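Local coordinates for peroxiredoxin PRX1, mitochondrial (Saccharomyces cerevisiae, PDB 5YKJ), which probably reduces peroxides in mitochondria as a 1-Cys thioredoxin-fold peroxidase whose oxidised thiol is resolved through the glutathione and thioredoxin systems, at residues Ile66-Ile80 with Val92-Ala105. Numbering follows the deposited sequence. Where two conformers were deposited one is given.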
loop_
_atom_site.group_PDB
_atom_site.type_symbol
_atom_site.label_atom_id
_atom_site.label_comp_id
_atom_site.label_asym_id
_atom_site.label_seq_id
_atom_site.Cartn_x
_atom_site.Cartn_y
_atom_site.Cartn_z
ATOM N N ILE A 66 -4.072 -6.330 0.207
ATOM C CA ILE A 66 -4.710 -6.917 -0.956
ATOM C C ILE A 66 -3.745 -6.914 -2.148
ATOM O O ILE A 66 -3.195 -5.949 -2.474
ATOM C CB ILE A 66 -6.065 -6.296 -1.284
ATOM C CG1 ILE A 66 -6.728 -7.061 -2.384
ATOM C CG2 ILE A 66 -5.928 -4.831 -1.609
ATOM C CD1 ILE A 66 -8.223 -6.884 -2.389
ATOM N N GLY A 67 -3.605 -8.068 -2.715
ATOM C CA GLY A 67 -2.722 -8.242 -3.784
ATOM C C GLY A 67 -3.402 -8.267 -5.198
ATOM O O GLY A 67 -4.562 -8.563 -5.243
ATOM N N LEU A 68 -2.837 -7.834 -6.347
ATOM C CA LEU A 68 -3.415 -7.935 -7.614
ATOM C C LEU A 68 -2.321 -8.555 -8.438
ATOM O O LEU A 68 -1.231 -8.205 -8.425
ATOM C CB LEU A 68 -3.746 -6.528 -8.146
ATOM C CG LEU A 68 -4.295 -6.403 -9.553
ATOM C CD1 LEU A 68 -4.919 -5.050 -9.729
ATOM C CD2 LEU A 68 -3.168 -6.520 -10.558
ATOM N N SER A 69 -2.759 -9.503 -9.264
ATOM C CA SER A 69 -1.910 -10.180 -10.214
ATOM C C SER A 69 -2.754 -10.512 -11.461
ATOM O O SER A 69 -3.863 -10.896 -11.313
ATOM C CB SER A 69 -1.279 -11.424 -9.655
ATOM O OG SER A 69 -0.460 -11.966 -10.600
ATOM N N VAL A 70 -2.179 -10.377 -12.663
ATOM C CA VAL A 70 -2.889 -10.652 -13.855
ATOM C C VAL A 70 -2.984 -12.063 -14.308
ATOM O O VAL A 70 -2.439 -12.419 -15.266
ATOM C CB VAL A 70 -2.336 -9.743 -14.970
ATOM C CG1 VAL A 70 -3.176 -9.830 -16.222
ATOM C CG2 VAL A 70 -2.230 -8.336 -14.475
ATOM N N GLU A 71 -3.737 -12.814 -13.546
ATOM C CA GLU A 71 -4.056 -14.199 -13.795
ATOM C C GLU A 71 -5.393 -14.506 -13.121
ATOM O O GLU A 71 -5.893 -13.736 -12.425
ATOM C CB GLU A 71 -2.975 -15.176 -13.270
ATOM C CG GLU A 71 -1.581 -14.836 -13.663
ATOM C CD GLU A 71 -0.701 -16.029 -13.995
ATOM O OE1 GLU A 71 0.496 -15.893 -14.152
ATOM O OE2 GLU A 71 -1.225 -17.132 -14.048
ATOM N N ASP A 72 -5.934 -15.670 -13.406
ATOM C CA ASP A 72 -7.185 -16.085 -12.809
ATOM C C ASP A 72 -7.044 -16.556 -11.360
ATOM O O ASP A 72 -5.994 -16.777 -10.910
ATOM C CB ASP A 72 -7.946 -17.080 -13.710
ATOM C CG ASP A 72 -7.233 -18.399 -13.900
ATOM O OD1 ASP A 72 -6.507 -18.862 -13.084
ATOM O OD2 ASP A 72 -7.451 -18.960 -14.954
ATOM N N VAL A 73 -8.144 -16.659 -10.652
ATOM C CA VAL A 73 -8.150 -17.059 -9.275
ATOM C C VAL A 73 -7.602 -18.465 -9.106
ATOM O O VAL A 73 -6.925 -18.730 -8.189
ATOM C CB VAL A 73 -9.549 -16.935 -8.686
ATOM C CG1 VAL A 73 -9.589 -17.503 -7.302
ATOM C CG2 VAL A 73 -9.935 -15.468 -8.583
ATOM N N GLU A 74 -7.918 -19.329 -10.035
ATOM C CA GLU A 74 -7.418 -20.675 -9.928
ATOM C C GLU A 74 -5.904 -20.674 -9.914
ATOM O O GLU A 74 -5.303 -21.362 -9.147
ATOM C CB GLU A 74 -7.938 -21.529 -11.070
ATOM C CG GLU A 74 -7.199 -22.807 -11.273
ATOM C CD GLU A 74 -7.940 -23.828 -12.104
ATOM O OE1 GLU A 74 -8.935 -23.481 -12.758
ATOM O OE2 GLU A 74 -7.504 -24.993 -12.061
ATOM N N SER A 75 -5.309 -19.869 -10.755
ATOM C CA SER A 75 -3.874 -19.773 -10.763
ATOM C C SER A 75 -3.368 -19.198 -9.437
ATOM O O SER A 75 -2.467 -19.696 -8.858
ATOM C CB SER A 75 -3.410 -18.973 -11.968
ATOM O OG SER A 75 -2.059 -18.671 -11.837
ATOM N N HIS A 76 -4.039 -18.174 -8.947
ATOM C CA HIS A 76 -3.643 -17.558 -7.692
ATOM C C HIS A 76 -3.713 -18.540 -6.530
ATOM O O HIS A 76 -2.919 -18.467 -5.672
ATOM C CB HIS A 76 -4.509 -16.351 -7.346
ATOM C CG HIS A 76 -4.360 -15.206 -8.275
ATOM N ND1 HIS A 76 -3.433 -15.168 -9.273
ATOM C CD2 HIS A 76 -5.037 -14.045 -8.342
ATOM C CE1 HIS A 76 -3.568 -14.032 -9.931
ATOM N NE2 HIS A 76 -4.520 -13.334 -9.377
ATOM N N GLU A 77 -4.711 -19.411 -6.536
ATOM C CA GLU A 77 -4.814 -20.387 -5.479
ATOM C C GLU A 77 -3.605 -21.321 -5.419
ATOM O O GLU A 77 -3.101 -21.556 -4.362
ATOM C CB GLU A 77 -6.117 -21.162 -5.619
ATOM C CG GLU A 77 -7.305 -20.403 -5.056
ATOM C CD GLU A 77 -8.664 -20.942 -5.462
ATOM O OE1 GLU A 77 -8.757 -21.749 -6.339
ATOM O OE2 GLU A 77 -9.646 -20.448 -4.936
ATOM N N LYS A 78 -3.155 -21.794 -6.569
ATOM C CA LYS A 78 -1.978 -22.625 -6.639
ATOM C C LYS A 78 -0.730 -21.854 -6.195
ATOM O O LYS A 78 0.096 -22.359 -5.527
ATOM C CB LYS A 78 -1.729 -23.141 -8.056
ATOM C CG LYS A 78 -2.820 -23.994 -8.644
ATOM C CD LYS A 78 -2.589 -24.308 -10.141
ATOM C CE LYS A 78 -2.369 -23.084 -11.066
ATOM N NZ LYS A 78 -3.032 -23.048 -12.432
ATOM N N TRP A 79 -0.652 -20.589 -6.610
ATOM C CA TRP A 79 0.465 -19.735 -6.242
ATOM C C TRP A 79 0.500 -19.563 -4.719
ATOM O O TRP A 79 1.508 -19.643 -4.142
ATOM C CB TRP A 79 0.323 -18.382 -6.955
ATOM C CG TRP A 79 1.508 -17.458 -6.869
ATOM C CD1 TRP A 79 2.788 -17.816 -6.756
ATOM C CD2 TRP A 79 1.495 -16.043 -6.908
ATOM N NE1 TRP A 79 3.582 -16.730 -6.694
ATOM C CE2 TRP A 79 2.799 -15.627 -6.765
ATOM C CE3 TRP A 79 0.500 -15.101 -6.981
ATOM C CZ2 TRP A 79 3.154 -14.301 -6.750
ATOM C CZ3 TRP A 79 0.853 -13.780 -6.975
ATOM C CH2 TRP A 79 2.168 -13.398 -6.855
ATOM N N ILE A 80 -0.663 -19.362 -4.122
ATOM C CA ILE A 80 -0.696 -19.217 -2.667
ATOM C C ILE A 80 -0.182 -20.467 -1.944
ATOM O O ILE A 80 0.350 -20.344 -0.932
ATOM C CB ILE A 80 -2.083 -18.775 -2.170
ATOM C CG1 ILE A 80 -2.235 -17.273 -2.349
ATOM C CG2 ILE A 80 -2.360 -19.118 -0.718
ATOM C CD1 ILE A 80 -3.626 -16.872 -1.994
ATOM N N VAL A 92 -2.372 -17.407 4.001
ATOM C CA VAL A 92 -2.186 -16.070 3.469
ATOM C C VAL A 92 -3.538 -15.440 3.768
ATOM O O VAL A 92 -4.481 -15.732 3.145
ATOM C CB VAL A 92 -1.972 -16.098 1.986
ATOM C CG1 VAL A 92 -1.886 -14.673 1.426
ATOM C CG2 VAL A 92 -0.663 -16.808 1.719
ATOM N N GLY A 93 -3.540 -14.540 4.705
ATOM C CA GLY A 93 -4.735 -13.911 5.189
ATOM C C GLY A 93 -5.387 -12.764 4.451
ATOM O O GLY A 93 -6.220 -12.108 4.992
ATOM N N PHE A 94 -4.962 -12.534 3.246
ATOM C CA PHE A 94 -5.499 -11.487 2.437
ATOM C C PHE A 94 -5.745 -12.055 1.057
ATOM O O PHE A 94 -5.244 -13.015 0.673
ATOM C CB PHE A 94 -4.543 -10.282 2.388
ATOM C CG PHE A 94 -3.124 -10.639 2.068
ATOM C CD1 PHE A 94 -2.760 -10.901 0.782
ATOM C CD2 PHE A 94 -2.152 -10.683 3.032
ATOM C CE1 PHE A 94 -1.473 -11.241 0.475
ATOM C CE2 PHE A 94 -0.854 -10.971 2.711
ATOM C CZ PHE A 94 -0.519 -11.280 1.441
ATOM N N PRO A 95 -6.618 -11.347 0.357
ATOM C CA PRO A 95 -6.945 -11.760 -0.985
ATOM C C PRO A 95 -5.928 -11.375 -2.041
ATOM O O PRO A 95 -5.214 -10.462 -1.868
ATOM C CB PRO A 95 -8.211 -10.966 -1.321
ATOM C CG PRO A 95 -8.534 -10.134 -0.157
ATOM C CD PRO A 95 -7.359 -10.129 0.720
ATOM N N ILE A 96 -5.958 -12.129 -3.111
ATOM C CA ILE A 96 -5.229 -11.809 -4.297
ATOM C C ILE A 96 -6.316 -11.740 -5.389
ATOM O O ILE A 96 -7.028 -12.651 -5.564
ATOM C CB ILE A 96 -4.143 -12.815 -4.699
ATOM C CG1 ILE A 96 -3.211 -13.069 -3.513
ATOM C CG2 ILE A 96 -3.340 -12.256 -5.855
ATOM C CD1 ILE A 96 -2.029 -13.909 -3.835
ATOM N N ILE A 97 -6.394 -10.598 -6.070
ATOM C CA ILE A 97 -7.369 -10.379 -7.095
ATOM C C ILE A 97 -7.017 -11.084 -8.415
ATOM O O ILE A 97 -5.965 -10.959 -8.892
ATOM C CB ILE A 97 -7.495 -8.857 -7.376
ATOM C CG1 ILE A 97 -7.970 -8.088 -6.134
ATOM C CG2 ILE A 97 -8.345 -8.585 -8.612
ATOM C CD1 ILE A 97 -7.548 -6.624 -6.124
ATOM N N GLY A 98 -7.976 -11.814 -8.959
ATOM C CA GLY A 98 -7.767 -12.462 -10.226
ATOM C C GLY A 98 -8.147 -11.528 -11.360
ATOM O O GLY A 98 -9.239 -11.459 -11.774
ATOM N N ASP A 99 -7.190 -10.783 -11.828
ATOM C CA ASP A 99 -7.382 -9.811 -12.871
ATOM C C ASP A 99 -6.952 -10.365 -14.218
ATOM O O ASP A 99 -6.104 -9.881 -14.864
ATOM C CB ASP A 99 -6.578 -8.567 -12.505
ATOM C CG ASP A 99 -7.040 -7.321 -13.239
ATOM O OD1 ASP A 99 -8.167 -7.261 -13.559
ATOM O OD2 ASP A 99 -6.227 -6.454 -13.430
ATOM N N THR A 100 -7.664 -11.394 -14.621
ATOM C CA THR A 100 -7.336 -12.177 -15.748
ATOM C C THR A 100 -7.175 -11.368 -17.040
ATOM O O THR A 100 -6.352 -11.656 -17.814
ATOM C CB THR A 100 -8.497 -13.162 -15.976
ATOM O OG1 THR A 100 -8.839 -13.826 -14.758
ATOM C CG2 THR A 100 -8.184 -14.096 -17.052
ATOM N N PHE A 101 -8.015 -10.358 -17.212
ATOM C CA PHE A 101 -8.045 -9.521 -18.413
ATOM C C PHE A 101 -7.526 -8.077 -18.236
ATOM O O PHE A 101 -7.787 -7.245 -19.029
ATOM C CB PHE A 101 -9.436 -9.554 -19.109
ATOM C CG PHE A 101 -9.923 -10.959 -19.443
ATOM C CD1 PHE A 101 -9.498 -11.584 -20.542
ATOM C CD2 PHE A 101 -10.787 -11.615 -18.651
ATOM C CE1 PHE A 101 -9.930 -12.857 -20.880
ATOM C CE2 PHE A 101 -11.215 -12.893 -18.953
ATOM C CZ PHE A 101 -10.765 -13.493 -20.068
ATOM N N ARG A 102 -6.835 -7.861 -17.144
ATOM C CA ARG A 102 -6.212 -6.603 -16.813
ATOM C C ARG A 102 -7.195 -5.477 -16.567
ATOM O O ARG A 102 -6.807 -4.363 -16.596
ATOM C CB ARG A 102 -5.244 -6.107 -17.914
ATOM C CG ARG A 102 -4.297 -7.047 -18.522
ATOM C CD ARG A 102 -3.882 -6.514 -19.893
ATOM N NE ARG A 102 -3.158 -7.542 -20.565
ATOM C CZ ARG A 102 -2.023 -7.436 -21.205
ATOM N NH1 ARG A 102 -1.416 -6.296 -21.370
ATOM N NH2 ARG A 102 -1.536 -8.525 -21.691
ATOM N N ASN A 103 -8.436 -5.812 -16.311
ATOM C CA ASN A 103 -9.418 -4.779 -16.119
ATOM C C ASN A 103 -9.141 -3.860 -14.893
ATOM O O ASN A 103 -9.304 -2.688 -14.961
ATOM C CB ASN A 103 -10.854 -5.391 -16.032
ATOM C CG ASN A 103 -11.207 -6.258 -17.223
ATOM O OD1 ASN A 103 -11.052 -5.888 -18.292
ATOM N ND2 ASN A 103 -11.660 -7.404 -16.969
ATOM N N VAL A 104 -8.784 -4.474 -13.776
ATOM C CA VAL A 104 -8.486 -3.718 -12.565
ATOM C C VAL A 104 -7.159 -2.935 -12.697
ATOM O O VAL A 104 -7.046 -1.861 -12.280
ATOM C CB VAL A 104 -8.522 -4.573 -11.269
ATOM C CG1 VAL A 104 -8.207 -3.767 -10.005
ATOM C CG2 VAL A 104 -9.845 -5.282 -11.147
ATOM N N ALA A 105 -6.193 -3.564 -13.338
ATOM C CA ALA A 105 -4.926 -2.908 -13.575
ATOM C C ALA A 105 -5.114 -1.656 -14.418
ATOM O O ALA A 105 -4.513 -0.695 -14.211
ATOM C CB ALA A 105 -3.985 -3.862 -14.297
HETATM O O HOH W 1 -4.133 -13.415 -17.655
#
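The imidazole of His76 carries Ile96 CG2 over one face, in a CH-pi contact 3.9 Å from the ring centroid, while Asp72 O lies over the opposite face, toward the rim. At the ring's edge, NE2 donates to Ile97 O at 2.8 Å, with the oxygen almost in the imidazole plane but the donor well above the carbonyl plane; a weak second bond from NE2 goes to Ser69 O. CG stands anti to the carbonyl carbon (chi1 -66°), which turns the ring from its helix toward the strand ends. ND1 is bound by Asp39, so both ring nitrogens are engaged and the rotation of the ring is fixed. With an alanine here, Ile97 O would probably lose its side-chain donor and Ile96 CG2 the flat surface beneath it.

One turn on, Ile80 meets Ile96 tip to tip, CG1 to CD1 at 3.7 Å, and its CG2 branch rests on Val92 CG2. On the other face of the sheet Ile66 CD1 touches Ile97 CD1 at 3.8 Å. Between these layers the strands pair in parallel, Gly67 giving its N-H to Pro95 O (3.0 Å) and taking that of Ile97 at its own O (2.9 Å). Beyond them, a water bridges Val70 O and Thr100 O. Strand 63-69, helix 73-87 and strand 96-98 thus form a beta-alpha-beta crossover at one edge of the central mixed sheet, as expected of the thioredoxin fold of peroxiredoxins.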